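Local structure of adenylate kinase (Cryptosporidium parvum Iowa II, 3BE4) at residues R140-K145 against G153-T158; G131-P136 against E160-R165; G19-F24 against E208-I213. The protein probably catalyses reversible phosphoryl transfer between ATP and AMP, as adenylate kinases do, and is captured here with a bisubstrate analogue spanning both nucleotide sites. One frame throughout, in Å; residues are numbered along the deposited sequence.

How the contacts relate
Contacts 1 and 2 lie within the active-site lid, and contact 3 lies in the main body of the enzyme. The first two are partly buried neighbours with centres about 7 Å apart. Their strands 132-134 and 141-143 pair in one small antiparallel sheet, and contact 1 sits inside the chain loop that contact 2 closes. Both rely on polar chemistry: a carboxylate network in contact 1, a beta bridge and stacked arginines in contact 2. Contact 3 is buried, joining helices 18-29 and 206-216 through aliphatic and aromatic packing with a single hydrogen bond between the segments. All three touch AP5, and the lid meets the body where Arg140 of contact 1 touches Glu23 of contact 3.

Contact 1. Residues R140-K145 against G153-T158; sequences RIYHVK and GIDDVT. With AP5 (bis(adenosine)-5'-pentaphosphate), chain C.
Arg140 and Asp155 form a side-on salt bridge inside the active-site lid, with Arg140 NE bonded to Asp155 OD1 at 2.9 Å and Arg140 NH2 to Asp155 OD2 at 2.8 Å. Asp155 swings CG opposite its own backbone N (chi1 180°), which carries the carboxylate to Arg140 and Tyr142. Guanidinium and carboxylate are nearly coplanar, 27° apart, and NE uses the syn lone pair of OD1. Tyr142 comes to the same oxygen from another direction: its OH donates to Asp155 OD1 over 2.7 Å, from 45° above the carboxylate plane. That hydroxyl also accepts the backbone N-H of Asp156, 3.0 Å from Asp156 N to Tyr142 OH, so it donates one bond and accepts another. OD2 is gripped in turn on its anti side by Thr158, through N and OG1, both donors tilted out of the carboxylate plane, the backbone bond closing an Asx motif. With five donors sharing its two oxygens, the buried carboxylate is probably stabilised as the anion. Asp155, Thr158 and the nearby His135 and Ser138 match the polar quartet that, in adenylate kinases without lid zinc, replaces the four cysteines of the zinc-binding forms.

Further out, Val157 lays CG2 over one face of the Arg140 guanidinium, 3.6 Å from CZ. Asp156 sets its carboxylate steeply against the edge of the Tyr142 ring, while its OD1 is bonded to the backbone N of Lys150. On the nucleotide side of strand 141-143, the ribose hydroxyl O3J of AP5 donates to Tyr142 O over 2.8 Å.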
# COMPACT_ATOMS: atom_id res chain seq x y z
N ARG A 140 -7.84 -1.06 8.66
CA ARG A 140 -8.05 0.37 8.75
C ARG A 140 -6.99 1.05 9.66
O ARG A 140 -6.57 0.49 10.66
CB ARG A 140 -9.40 0.73 9.33
CG ARG A 140 -10.59 0.50 8.26
CD ARG A 140 -11.94 1.03 8.85
NE ARG A 140 -12.46 -0.00 9.77
CZ ARG A 140 -13.04 -1.17 9.40
NH1 ARG A 140 -13.19 -1.50 8.10
NH2 ARG A 140 -13.46 -2.04 10.33
N ILE A 141 -6.67 2.28 9.28
CA ILE A 141 -5.58 2.96 10.02
C ILE A 141 -6.06 4.33 10.46
O ILE A 141 -6.91 5.05 9.77
CB ILE A 141 -4.33 3.45 9.16
CG1 ILE A 141 -4.49 3.52 7.65
CG2 ILE A 141 -3.02 3.53 9.85
CD1 ILE A 141 -4.61 2.39 6.65
N TYR A 142 -5.50 4.73 11.60
CA TYR A 142 -5.83 6.08 12.16
C TYR A 142 -4.54 6.76 12.60
O TYR A 142 -3.46 6.09 12.62
CB TYR A 142 -6.69 5.94 13.38
CG TYR A 142 -7.98 5.17 13.10
CD1 TYR A 142 -9.15 5.88 12.80
CD2 TYR A 142 -8.00 3.79 13.09
CE1 TYR A 142 -10.32 5.18 12.51
CE2 TYR A 142 -9.15 3.07 12.78
CZ TYR A 142 -10.30 3.80 12.53
OH TYR A 142 -11.49 3.06 12.23
N HIS A 143 -4.64 8.03 12.88
CA HIS A 143 -3.43 8.75 13.40
C HIS A 143 -3.94 9.57 14.60
O HIS A 143 -4.89 10.35 14.42
CB HIS A 143 -2.86 9.69 12.33
CG HIS A 143 -1.48 10.18 12.73
ND1 HIS A 143 -1.33 11.20 13.68
CD2 HIS A 143 -0.25 9.83 12.32
CE1 HIS A 143 -0.02 11.42 13.85
NE2 HIS A 143 0.64 10.61 13.03
N VAL A 144 -3.27 9.45 15.73
CA VAL A 144 -3.76 10.12 16.93
C VAL A 144 -3.82 11.61 16.83
O VAL A 144 -4.73 12.26 17.50
CB VAL A 144 -2.93 9.56 18.08
CG1 VAL A 144 -1.48 10.11 18.05
CG2 VAL A 144 -3.68 9.66 19.41
N LYS A 145 -3.00 12.26 15.97
CA LYS A 145 -3.11 13.69 15.75
C LYS A 145 -3.96 14.05 14.52
O LYS A 145 -4.77 15.03 14.58
CB LYS A 145 -1.69 14.26 15.52
CG LYS A 145 -0.76 14.13 16.69
CD LYS A 145 0.55 14.86 16.25
CE LYS A 145 1.48 14.76 17.37
NZ LYS A 145 2.82 15.54 16.90
N GLY A 153 -9.60 5.11 21.16
CA GLY A 153 -9.07 3.81 21.31
C GLY A 153 -9.67 2.71 20.46
O GLY A 153 -9.26 1.56 20.56
N ILE A 154 -10.69 3.09 19.64
CA ILE A 154 -11.45 1.98 18.97
C ILE A 154 -11.82 2.31 17.48
O ILE A 154 -11.85 3.48 17.09
CB ILE A 154 -12.77 1.65 19.70
CG1 ILE A 154 -13.63 2.90 19.85
CG2 ILE A 154 -12.41 1.07 21.08
CD1 ILE A 154 -15.10 2.42 20.39
N ASP A 155 -11.94 1.21 16.76
CA ASP A 155 -12.28 1.30 15.37
C ASP A 155 -13.68 1.91 15.15
O ASP A 155 -14.70 1.57 15.83
CB ASP A 155 -12.15 -0.08 14.81
CG ASP A 155 -12.50 -0.14 13.33
OD1 ASP A 155 -11.79 0.42 12.53
OD2 ASP A 155 -13.48 -0.91 12.93
N ASP A 156 -13.76 2.78 14.15
CA ASP A 156 -15.03 3.49 13.84
C ASP A 156 -16.13 2.53 13.40
O ASP A 156 -17.30 2.83 13.63
CB ASP A 156 -14.79 4.40 12.63
CG ASP A 156 -13.98 5.63 12.97
OD1 ASP A 156 -13.76 5.93 14.16
OD2 ASP A 156 -13.69 6.44 12.03
N VAL A 157 -15.77 1.46 12.72
CA VAL A 157 -16.78 0.57 12.11
C VAL A 157 -17.20 -0.49 13.13
O VAL A 157 -18.44 -0.69 13.38
CB VAL A 157 -16.33 -0.06 10.78
CG1 VAL A 157 -17.48 -1.00 10.23
CG2 VAL A 157 -15.97 0.95 9.73
N THR A 158 -16.23 -1.18 13.73
CA THR A 158 -16.50 -2.36 14.67
C THR A 158 -16.48 -2.06 16.16
O THR A 158 -16.96 -2.89 16.95
CB THR A 158 -15.53 -3.45 14.47
OG1 THR A 158 -14.21 -2.94 14.88
CG2 THR A 158 -15.46 -3.88 12.96
PA AP5 C . 3.12 -2.42 4.55
O1A AP5 C . 1.98 -2.85 5.48
O2A AP5 C . 2.81 -1.99 3.19
O3A AP5 C . 3.99 -1.29 5.28
PB AP5 C . 4.87 -0.10 4.70
O1B AP5 C . 5.37 -0.42 3.38
O2B AP5 C . 5.83 0.32 5.83
O3B AP5 C . 3.67 1.06 4.54
PG AP5 C . 2.55 1.48 5.55
O1G AP5 C . 3.19 1.73 6.87
O2G AP5 C . 1.47 0.48 5.43
O3G AP5 C . 2.20 2.85 4.85
PD AP5 C . 0.89 3.46 4.09
O1D AP5 C . -0.10 2.38 3.98
O2D AP5 C . 1.42 4.16 2.91
O3D AP5 C . 0.43 4.61 5.10
PE AP5 C . -0.88 4.65 6.01
O1E AP5 C . -0.89 3.49 6.86
O2E AP5 C . -2.12 4.93 5.18
O5F AP5 C . 4.23 -3.56 4.37
C5F AP5 C . 4.54 -4.22 5.61
C4F AP5 C . 5.92 -4.92 5.31
O4F AP5 C . 5.62 -6.11 4.62
C3F AP5 C . 6.93 -4.21 4.48
O3F AP5 C . 7.70 -3.31 5.23
C2F AP5 C . 7.74 -5.45 4.05
O2F AP5 C . 8.47 -6.03 5.19
C1F AP5 C . 6.66 -6.45 3.67
N9A AP5 C . 6.23 -6.24 2.31
C8A AP5 C . 4.95 -5.73 1.97
N7A AP5 C . 4.82 -5.66 0.65
C5A AP5 C . 6.01 -6.19 0.10
C6A AP5 C . 6.39 -6.41 -1.21
N6A AP5 C . 5.77 -6.03 -2.33
N1A AP5 C . 7.68 -6.97 -1.34
C2A AP5 C . 8.34 -7.33 -0.26
N3A AP5 C . 8.01 -7.14 1.03
C4A AP5 C . 6.72 -6.60 1.21
O5J AP5 C . -0.62 5.98 6.79
C5J AP5 C . 0.44 6.04 7.86
C4J AP5 C . -0.11 7.04 8.91
O4J AP5 C . -0.29 8.39 8.42
C3J AP5 C . -1.40 6.54 9.56
O3J AP5 C . -1.39 6.88 10.93
C2J AP5 C . -2.34 7.47 8.85
O2J AP5 C . -3.50 7.72 9.64
C1J AP5 C . -1.73 8.79 8.70
N9B AP5 C . -2.05 9.61 7.57
C8B AP5 C . -2.42 9.18 6.30
N7B AP5 C . -2.55 10.27 5.51
C5B AP5 C . -2.28 11.39 6.27
C6B AP5 C . -2.10 12.77 5.95
N6B AP5 C . -2.33 13.20 4.71
N1B AP5 C . -1.76 13.62 6.96
C2B AP5 C . -1.45 13.11 8.23
N3B AP5 C . -1.52 11.79 8.57
C4B AP5 C . -1.84 10.90 7.56

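Contact 2. Residues G131-P136 against E160-R165; sequences GRCTHP and EPLVWR. With AP5 (bis(adenosine)-5'-pentaphosphate), chain C.
The chain of Arg132 leaves with CG opposite the backbone N (chi1 -168°) and then bends at chi2 and chi3, while Arg165 bends at chi3 (57°); these turns bring the two guanidinium groups face to face. They stack with centres 3.7 Å apart and planes at 18°, Arg132 NH2 lying over the middle of the Arg165 group. The edges of both meet the pentaphosphate of AP5, whose negative charge probably makes so close a pair tolerable. Arg132 offers NH1 and NH2 to the same oxygen, with NH2 2.8 Å from AP5 O1G. Arg165 reaches two oxygens, NH1 bonding to O2G and NH2 to O3A. Each also has a carboxylate partner: Asp168 takes Arg132 NE and Asp167 takes Arg165 NH2. Water 3 bridges Arg165 NH1 and Thr134 OG1.

Away from the phosphates, Thr134 and Val163 form a single antiparallel bridge, a hydrogen-bonded pair with both N to O distances, Thr134 N to Val163 O and Val163 N to Thr134 O, at 2.9 Å. Leu162 packs CD1 on Cys133 SG and CD2 against His135 CB. The His135 ring meets Glu160 edge-on, NE2 donating over 2.9 Å to OE1 from above the carboxylate plane, and its ND1 is bonded to Ser138 OG. Paired phosphate-binding arginines carried on a small beta scaffold are characteristic of the adenylate kinase lid closed over its nucleotides.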
# COMPACT_ATOMS: atom_id res chain seq x y z
N GLY A 131 2.40 8.32 15.10
CA GLY A 131 1.02 8.47 15.60
C GLY A 131 0.08 7.37 15.13
O GLY A 131 -1.11 7.47 15.48
N ARG A 132 0.54 6.38 14.43
CA ARG A 132 -0.37 5.44 13.77
C ARG A 132 -0.93 4.45 14.70
O ARG A 132 -0.30 3.97 15.65
CB ARG A 132 0.47 4.69 12.69
CG ARG A 132 -0.46 3.91 11.78
CD ARG A 132 -0.05 2.64 11.36
NE ARG A 132 1.32 2.31 11.05
CZ ARG A 132 1.74 2.20 9.82
NH1 ARG A 132 0.93 2.48 8.78
NH2 ARG A 132 3.02 1.76 9.65
N CYS A 133 -2.20 4.11 14.55
CA CYS A 133 -2.67 2.79 15.10
C CYS A 133 -3.67 2.15 14.14
O CYS A 133 -4.20 2.84 13.20
CB CYS A 133 -3.44 2.99 16.40
SG CYS A 133 -4.45 4.33 16.52
N THR A 134 -3.86 0.85 14.31
CA THR A 134 -4.46 0.11 13.25
C THR A 134 -5.55 -0.81 13.80
O THR A 134 -5.44 -1.29 14.92
CB THR A 134 -3.44 -0.80 12.63
OG1 THR A 134 -2.32 0.03 12.13
CG2 THR A 134 -4.10 -1.66 11.49
N HIS A 135 -6.70 -0.90 13.08
CA HIS A 135 -7.63 -2.01 13.38
C HIS A 135 -7.16 -3.30 12.69
O HIS A 135 -7.18 -3.43 11.43
CB HIS A 135 -8.99 -1.49 12.90
CG HIS A 135 -10.05 -2.53 13.11
ND1 HIS A 135 -10.77 -3.10 12.06
CD2 HIS A 135 -10.40 -3.19 14.24
CE1 HIS A 135 -11.61 -3.99 12.57
NE2 HIS A 135 -11.44 -4.06 13.89
N PRO A 136 -6.64 -4.30 13.47
CA PRO A 136 -5.99 -5.46 12.83
C PRO A 136 -6.86 -6.29 11.88
O PRO A 136 -6.37 -6.75 10.89
CB PRO A 136 -5.42 -6.28 14.02
CG PRO A 136 -6.00 -5.65 15.27
CD PRO A 136 -6.60 -4.35 14.95
N GLU A 160 -13.83 -2.22 17.82
CA GLU A 160 -12.84 -3.12 18.36
C GLU A 160 -11.56 -2.26 18.62
O GLU A 160 -11.44 -1.16 18.09
CB GLU A 160 -12.55 -4.20 17.41
CG GLU A 160 -13.74 -5.32 17.31
CD GLU A 160 -13.62 -6.23 16.13
OE1 GLU A 160 -12.63 -6.24 15.31
OE2 GLU A 160 -14.58 -7.08 16.01
N PRO A 161 -10.68 -2.78 19.49
CA PRO A 161 -9.53 -1.93 19.89
C PRO A 161 -8.61 -1.69 18.68
O PRO A 161 -8.41 -2.57 17.76
CB PRO A 161 -8.78 -2.85 20.85
CG PRO A 161 -9.84 -3.87 21.40
CD PRO A 161 -10.73 -4.07 20.22
N LEU A 162 -7.96 -0.52 18.79
CA LEU A 162 -6.84 -0.25 17.83
C LEU A 162 -5.55 -0.70 18.47
O LEU A 162 -5.43 -0.68 19.70
CB LEU A 162 -6.82 1.26 17.60
CG LEU A 162 -8.14 1.79 16.99
CD1 LEU A 162 -8.06 3.26 16.68
CD2 LEU A 162 -8.52 0.97 15.78
N VAL A 163 -4.58 -1.04 17.66
CA VAL A 163 -3.36 -1.67 18.13
C VAL A 163 -2.12 -1.14 17.38
O VAL A 163 -2.21 -0.48 16.34
CB VAL A 163 -3.37 -3.23 18.16
CG1 VAL A 163 -4.67 -3.73 18.87
CG2 VAL A 163 -3.25 -3.68 16.72
N TRP A 164 -0.99 -1.36 18.00
CA TRP A 164 0.36 -1.03 17.52
C TRP A 164 0.70 -2.09 16.47
O TRP A 164 0.19 -3.19 16.45
CB TRP A 164 1.34 -1.10 18.68
CG TRP A 164 2.80 -0.68 18.28
CD1 TRP A 164 3.13 0.52 17.72
CD2 TRP A 164 3.93 -1.47 18.48
NE1 TRP A 164 4.53 0.48 17.59
CE2 TRP A 164 5.02 -0.70 18.12
CE3 TRP A 164 4.11 -2.75 18.96
CZ2 TRP A 164 6.39 -1.27 18.12
CZ3 TRP A 164 5.44 -3.31 19.06
CH2 TRP A 164 6.54 -2.54 18.61
N ARG A 165 1.55 -1.65 15.51
CA ARG A 165 2.22 -2.55 14.53
C ARG A 165 3.67 -2.80 14.92
O ARG A 165 4.38 -1.83 15.08
CB ARG A 165 2.20 -1.91 13.11
CG ARG A 165 1.03 -2.46 12.31
CD ARG A 165 0.90 -1.67 10.99
NE ARG A 165 2.15 -1.73 10.20
CZ ARG A 165 2.24 -1.35 8.90
NH1 ARG A 165 1.21 -0.80 8.30
NH2 ARG A 165 3.46 -1.41 8.29
PA AP5 C . 3.12 -2.42 4.55
O1A AP5 C . 1.98 -2.85 5.48
O2A AP5 C . 2.81 -1.99 3.19
O3A AP5 C . 3.99 -1.29 5.28
PB AP5 C . 4.87 -0.10 4.70
O1B AP5 C . 5.37 -0.42 3.38
O2B AP5 C . 5.83 0.32 5.83
O3B AP5 C . 3.67 1.06 4.54
PG AP5 C . 2.55 1.48 5.55
O1G AP5 C . 3.19 1.73 6.87
O2G AP5 C . 1.47 0.48 5.43
O3G AP5 C . 2.20 2.85 4.85
PD AP5 C . 0.89 3.46 4.09
O1D AP5 C . -0.10 2.38 3.98
O2D AP5 C . 1.42 4.16 2.91
O3D AP5 C . 0.43 4.61 5.10
PE AP5 C . -0.88 4.65 6.01
O1E AP5 C . -0.89 3.49 6.86
O2E AP5 C . -2.12 4.93 5.18
O5F AP5 C . 4.23 -3.56 4.37
C5F AP5 C . 4.54 -4.22 5.61
C4F AP5 C . 5.92 -4.92 5.31
O4F AP5 C . 5.62 -6.11 4.62
C3F AP5 C . 6.93 -4.21 4.48
O3F AP5 C . 7.70 -3.31 5.23
C2F AP5 C . 7.74 -5.45 4.05
O2F AP5 C . 8.47 -6.03 5.19
C1F AP5 C . 6.66 -6.45 3.67
N9A AP5 C . 6.23 -6.24 2.31
C8A AP5 C . 4.95 -5.73 1.97
N7A AP5 C . 4.82 -5.66 0.65
C5A AP5 C . 6.01 -6.19 0.10
C6A AP5 C . 6.39 -6.41 -1.21
N6A AP5 C . 5.77 -6.03 -2.33
N1A AP5 C . 7.68 -6.97 -1.34
C2A AP5 C . 8.34 -7.33 -0.26
N3A AP5 C . 8.01 -7.14 1.03
C4A AP5 C . 6.72 -6.60 1.21
O5J AP5 C . -0.62 5.98 6.79
C5J AP5 C . 0.44 6.04 7.86
C4J AP5 C . -0.11 7.04 8.91
O4J AP5 C . -0.29 8.39 8.42
C3J AP5 C . -1.40 6.54 9.56
O3J AP5 C . -1.39 6.88 10.93
C2J AP5 C . -2.34 7.47 8.85
O2J AP5 C . -3.50 7.72 9.64
C1J AP5 C . -1.73 8.79 8.70
N9B AP5 C . -2.05 9.61 7.57
C8B AP5 C . -2.42 9.18 6.30
N7B AP5 C . -2.55 10.27 5.51
C5B AP5 C . -2.28 11.39 6.27
C6B AP5 C . -2.10 12.77 5.95
N6B AP5 C . -2.33 13.20 4.71
N1B AP5 C . -1.76 13.62 6.96
C2B AP5 C . -1.45 13.11 8.23
N3B AP5 C . -1.52 11.79 8.57
C4B AP5 C . -1.84 10.90 7.56
O HOH W 1 1.65 1.40 14.90
O HOH W 2 -0.71 0.40 14.22
O HOH W 3 -1.48 -0.23 9.27

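Contact 3. Residues G19-F24 against E208-I213; sequences GTQCEF and EVTEQI. With AP5 (bis(adenosine)-5'-pentaphosphate), chain C.
Helix 18-29, which follows the phosphate-binding P-loop, packs here against the C-terminal helix 206-216. The axes of the segments 19-24 and 208-213 cross at -61° and come within 10.4 Å, with Gln21 and Phe24 facing Val209, Thr210 and Ile213. Gln21 bends at chi2 (-56°), which turns its amide toward the other helix. Thr210 OG1 donates to Gln21 OE1 over 2.7 Å, in the carbonyl plane and on a lone pair; Pro206 O is a second acceptor competing for that proton. The amide nitrogen is also bonded to Pro206 O, so both ends of this buried group are used.

Thr210 also points its methyl at Phe24: CG2 stands 3.5 Å above the ring centroid, almost on the normal, a clear CH-pi contact. Ile213 takes the edge of the same ring, CG2 lying 3.7 Å from Phe24 CZ, and sends CD1 to Gln21 CG. Beyond the pair, Ile213 rests on Ile116 and Phe118 of strand 114-119 in the parallel sheet.

Just before Gln21, Gly19 N donates to AP5 O1D, and Thr20 binds O2E through both N and OG1. With its flank covered by the C-terminal helix, helix 18-29 holds phosphate at its N-terminal end, as is characteristic of the P-loop NTPase fold.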
# COMPACT_ATOMS: atom_id res chain seq x y z
N GLY A 19 -2.51 3.41 2.32
CA GLY A 19 -3.68 2.56 2.70
C GLY A 19 -4.72 3.53 3.06
O GLY A 19 -5.96 3.17 2.81
N THR A 20 -4.40 4.72 3.65
CA THR A 20 -5.48 5.70 3.99
C THR A 20 -6.21 6.07 2.70
O THR A 20 -7.51 6.12 2.74
CB THR A 20 -4.77 6.95 4.65
OG1 THR A 20 -4.28 6.50 5.91
CG2 THR A 20 -5.83 8.05 4.92
N GLN A 21 -5.50 6.40 1.65
CA GLN A 21 -6.18 6.82 0.37
C GLN A 21 -6.92 5.63 -0.22
O GLN A 21 -7.91 5.82 -0.92
CB GLN A 21 -5.13 7.39 -0.55
CG GLN A 21 -4.59 8.70 0.03
CD GLN A 21 -5.69 9.78 0.33
OE1 GLN A 21 -6.63 9.87 -0.51
NE2 GLN A 21 -5.50 10.64 1.31
N CYS A 22 -6.46 4.40 -0.01
CA CYS A 22 -7.15 3.23 -0.60
C CYS A 22 -8.57 3.06 -0.04
O CYS A 22 -9.39 2.43 -0.65
CB CYS A 22 -6.36 1.95 -0.52
SG CYS A 22 -4.95 2.01 -1.59
N GLU A 23 -8.80 3.57 1.16
CA GLU A 23 -10.16 3.51 1.68
C GLU A 23 -11.10 4.26 0.78
O GLU A 23 -12.22 3.75 0.51
CB GLU A 23 -10.22 4.08 3.13
CG GLU A 23 -11.71 4.18 3.60
CD GLU A 23 -11.98 3.01 4.55
OE1 GLU A 23 -11.43 1.87 4.32
OE2 GLU A 23 -12.68 3.26 5.58
N PHE A 24 -10.79 5.48 0.35
CA PHE A 24 -11.78 6.19 -0.54
C PHE A 24 -11.70 5.53 -1.88
O PHE A 24 -12.69 5.46 -2.55
CB PHE A 24 -11.70 7.76 -0.68
CG PHE A 24 -10.96 8.27 -1.90
CD1 PHE A 24 -9.56 8.40 -1.81
CD2 PHE A 24 -11.57 8.69 -3.04
CE1 PHE A 24 -8.74 8.88 -2.88
CE2 PHE A 24 -10.82 9.18 -4.12
CZ PHE A 24 -9.35 9.27 -4.06
N GLU A 208 -7.00 16.82 1.19
CA GLU A 208 -6.34 17.43 0.07
C GLU A 208 -5.57 16.46 -0.75
O GLU A 208 -5.55 16.57 -1.99
CB GLU A 208 -5.34 18.45 0.57
CG GLU A 208 -6.10 19.67 1.17
CD GLU A 208 -5.11 20.89 1.53
OE1 GLU A 208 -4.05 21.08 0.91
OE2 GLU A 208 -5.41 21.66 2.52
N VAL A 209 -4.99 15.38 -0.14
CA VAL A 209 -4.39 14.38 -0.97
C VAL A 209 -5.47 13.62 -1.79
O VAL A 209 -5.21 13.33 -2.95
CB VAL A 209 -3.55 13.35 -0.06
CG1 VAL A 209 -2.96 12.22 -0.91
CG2 VAL A 209 -2.55 14.14 0.79
N THR A 210 -6.62 13.36 -1.17
CA THR A 210 -7.74 12.70 -1.84
C THR A 210 -8.12 13.59 -3.04
O THR A 210 -8.29 13.02 -4.12
CB THR A 210 -8.87 12.56 -0.92
OG1 THR A 210 -8.56 11.60 0.13
CG2 THR A 210 -10.16 12.04 -1.63
N GLU A 211 -8.28 14.91 -2.87
CA GLU A 211 -8.61 15.72 -4.06
C GLU A 211 -7.55 15.68 -5.15
O GLU A 211 -7.90 15.63 -6.34
CB GLU A 211 -9.05 17.17 -3.68
CG GLU A 211 -10.38 17.28 -2.89
CD GLU A 211 -11.54 16.48 -3.51
OE1 GLU A 211 -11.80 16.70 -4.72
OE2 GLU A 211 -12.12 15.59 -2.80
N GLN A 212 -6.25 15.57 -4.87
CA GLN A 212 -5.34 15.45 -5.87
C GLN A 212 -5.40 14.12 -6.58
O GLN A 212 -5.10 14.07 -7.78
CB GLN A 212 -3.93 15.59 -5.32
CG GLN A 212 -3.56 16.98 -4.82
CD GLN A 212 -2.15 16.80 -4.26
OE1 GLN A 212 -1.17 16.73 -4.94
NE2 GLN A 212 -2.11 16.56 -2.92
N ILE A 213 -5.69 13.07 -5.84
CA ILE A 213 -5.89 11.81 -6.45
C ILE A 213 -7.12 11.77 -7.38
O ILE A 213 -7.00 11.26 -8.52
CB ILE A 213 -5.88 10.65 -5.41
CG1 ILE A 213 -4.45 10.59 -4.81
CG2 ILE A 213 -6.33 9.31 -6.14
CD1 ILE A 213 -4.45 9.57 -3.63
PA AP5 C . 3.12 -2.42 4.55
O1A AP5 C . 1.98 -2.85 5.48
O2A AP5 C . 2.81 -1.99 3.19
O3A AP5 C . 3.99 -1.29 5.28
PB AP5 C . 4.87 -0.10 4.70
O1B AP5 C . 5.37 -0.42 3.38
O2B AP5 C . 5.83 0.32 5.83
O3B AP5 C . 3.67 1.06 4.54
PG AP5 C . 2.55 1.48 5.55
O1G AP5 C . 3.19 1.73 6.87
O2G AP5 C . 1.47 0.48 5.43
O3G AP5 C . 2.20 2.85 4.85
PD AP5 C . 0.89 3.46 4.09
O1D AP5 C . -0.10 2.38 3.98
O2D AP5 C . 1.42 4.16 2.91
O3D AP5 C . 0.43 4.61 5.10
PE AP5 C . -0.88 4.65 6.01
O1E AP5 C . -0.89 3.49 6.86
O2E AP5 C . -2.12 4.93 5.18
O5F AP5 C . 4.23 -3.56 4.37
C5F AP5 C . 4.54 -4.22 5.61
C4F AP5 C . 5.92 -4.92 5.31
O4F AP5 C . 5.62 -6.11 4.62
C3F AP5 C . 6.93 -4.21 4.48
O3F AP5 C . 7.70 -3.31 5.23
C2F AP5 C . 7.74 -5.45 4.05
O2F AP5 C . 8.47 -6.03 5.19
C1F AP5 C . 6.66 -6.45 3.67
N9A AP5 C . 6.23 -6.24 2.31
C8A AP5 C . 4.95 -5.73 1.97
N7A AP5 C . 4.82 -5.66 0.65
C5A AP5 C . 6.01 -6.19 0.10
C6A AP5 C . 6.39 -6.41 -1.21
N6A AP5 C . 5.77 -6.03 -2.33
N1A AP5 C . 7.68 -6.97 -1.34
C2A AP5 C . 8.34 -7.33 -0.26
N3A AP5 C . 8.01 -7.14 1.03
C4A AP5 C . 6.72 -6.60 1.21
O5J AP5 C . -0.62 5.98 6.79
C5J AP5 C . 0.44 6.04 7.86
C4J AP5 C . -0.11 7.04 8.91
O4J AP5 C . -0.29 8.39 8.42
C3J AP5 C . -1.40 6.54 9.56
O3J AP5 C . -1.39 6.88 10.93
C2J AP5 C . -2.34 7.47 8.85
O2J AP5 C . -3.50 7.72 9.64
C1J AP5 C . -1.73 8.79 8.70
N9B AP5 C . -2.05 9.61 7.57
C8B AP5 C . -2.42 9.18 6.30
N7B AP5 C . -2.55 10.27 5.51
C5B AP5 C . -2.28 11.39 6.27
C6B AP5 C . -2.10 12.77 5.95
N6B AP5 C . -2.33 13.20 4.71
N1B AP5 C . -1.76 13.62 6.96
C2B AP5 C . -1.45 13.11 8.23
N3B AP5 C . -1.52 11.79 8.57
C4B AP5 C . -1.84 10.90 7.56